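Local atomic coordinates of HutD family protein (Pseudomonas aeruginosa, PDB entry 1YLL), a protein that is of unknown function but belongs to the HutD family of the cupin clan, with a fold built almost entirely of beta strands. Residues D[26-29]-D[30-33]. Residues are numbered along the deposited sequence; the frame is centred on the assembly and turned at random.
Sequences TEEI and ARDG
Glu28 and Arg31, three residues apart on the strand 24-31, are joined by a bidentate salt bridge. Arg31 presents its guanidinium side-on: NE gives a hydrogen bond of 2.7 Å to Glu28 OE1, and NH2 gives one of 2.9 Å to Glu28 OE2. Both are close to straight. The two flat groups lie nearly in one plane, and OE2 accepts through its syn lone pair, while OE1 is met on its syn side with NE somewhat out of the carboxylate plane. Glu28 reaches across fully extended, CG being anti to the backbone N; Arg31 bends at chi3 (60°), which turns its edge to the acid. The aliphatic part of the arginine chain runs past the carboxylate, and Arg31 CG lies 3.4 Å from Glu28 OE1.

Further partners outside the pair hold both groups in place. Glu28 OE2 also forms a salt bridge with Arg43 on the neighbouring strand 42-49, so two arginines share one carboxylate and probably favour its ionised form. On the far side of the guanidinium, Arg31 NH1 is held by the carbonyl oxygens of Gly34 and Gly36 in the following loop.

Apolar contact is slight: Ile29 CG2 lies 4.2 Å from Ala30 CB, and both side chains also touch Leu9 of strand 6-9. Ile29 and Ala30 both hydrogen-bond through their backbones to Leu44, and psi of -47° at Ile29 breaks the regular extended conformation. Two residues facing one on the antiparallel partner make a classic beta bulge, here straddled by the Glu28-Arg31 salt bridge near the end of the strand.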
loop_
_atom_site.group_PDB
_atom_site.type_symbol
_atom_site.label_atom_id
_atom_site.label_comp_id
_atom_site.label_asym_id
_atom_site.label_seq_id
_atom_site.Cartn_x
_atom_site.Cartn_y
_atom_site.Cartn_z
ATOM N N THR D 26 13.176 2.420 32.841
ATOM C CA THR D 26 12.060 2.076 32.011
ATOM C C THR D 26 11.740 3.169 31.030
ATOM O O THR D 26 11.755 4.346 31.388
ATOM C CB THR D 26 10.817 1.807 32.849
ATOM O OG1 THR D 26 11.069 0.661 33.673
ATOM C CG2 THR D 26 9.620 1.492 31.936
ATOM N N GLU D 27 11.460 2.762 29.795
ATOM C CA GLU D 27 11.054 3.702 28.747
ATOM C C GLU D 27 9.582 3.405 28.394
ATOM O O GLU D 27 9.294 2.386 27.771
ATOM C CB GLU D 27 11.921 3.542 27.487
ATOM C CG GLU D 27 13.374 3.983 27.668
ATOM C CD GLU D 27 14.179 3.945 26.371
ATOM O OE1 GLU D 27 13.741 3.294 25.396
ATOM O OE2 GLU D 27 15.266 4.552 26.334
ATOM N N GLU D 28 8.663 4.273 28.800
ATOM C CA GLU D 28 7.246 4.053 28.499
ATOM C C GLU D 28 6.951 4.396 27.076
ATOM O O GLU D 28 7.218 5.511 26.609
ATOM C CB GLU D 28 6.340 4.877 29.432
ATOM C CG GLU D 28 4.831 4.687 29.122
ATOM C CD GLU D 28 3.913 5.242 30.217
ATOM O OE1 GLU D 28 2.885 5.852 29.871
ATOM O OE2 GLU D 28 4.198 5.051 31.408
ATOM N N ILE D 29 6.383 3.438 26.361
ATOM C CA ILE D 29 6.027 3.650 24.967
ATOM C C ILE D 29 4.660 4.305 24.869
ATOM O O ILE D 29 4.483 5.293 24.142
ATOM C CB ILE D 29 6.004 2.292 24.216
ATOM C CG1 ILE D 29 7.418 1.684 24.229
ATOM C CG2 ILE D 29 5.496 2.484 22.779
ATOM C CD1 ILE D 29 7.474 0.287 23.652
ATOM N N ALA D 30 3.700 3.767 25.613
ATOM C CA ALA D 30 2.349 4.279 25.549
ATOM C C ALA D 30 1.472 3.753 26.678
ATOM O O ALA D 30 1.787 2.738 27.299
ATOM C CB ALA D 30 1.743 3.851 24.204
ATOM N N ARG D 31 0.369 4.446 26.953
ATOM C CA ARG D 31 -0.612 3.980 27.936
ATOM C C ARG D 31 -1.973 4.447 27.418
ATOM O O ARG D 31 -2.032 5.353 26.589
ATOM C CB ARG D 31 -0.375 4.562 29.326
ATOM C CG ARG D 31 -0.498 6.066 29.371
ATOM C CD ARG D 31 -0.473 6.514 30.820
ATOM N NE ARG D 31 0.776 6.125 31.480
ATOM C CZ ARG D 31 0.934 6.077 32.796
ATOM N NH1 ARG D 31 -0.071 6.401 33.601
ATOM N NH2 ARG D 31 2.076 5.651 33.309
ATOM N N ASP D 32 -3.051 3.823 27.879
ATOM C CA ASP D 32 -4.353 4.258 27.418
ATOM C C ASP D 32 -4.679 5.617 28.012
ATOM O O ASP D 32 -5.256 6.475 27.337
ATOM C CB ASP D 32 -5.462 3.254 27.761
ATOM C CG ASP D 32 -5.646 3.035 29.257
ATOM O OD1 ASP D 32 -6.816 2.804 29.670
ATOM O OD2 ASP D 32 -4.663 3.067 30.019
ATOM N N GLY D 33 -4.291 5.805 29.265
ATOM C CA GLY D 33 -4.546 7.062 29.953
ATOM C C GLY D 33 -4.337 6.870 31.444
ATOM O O GLY D 33 -3.787 5.855 31.879
#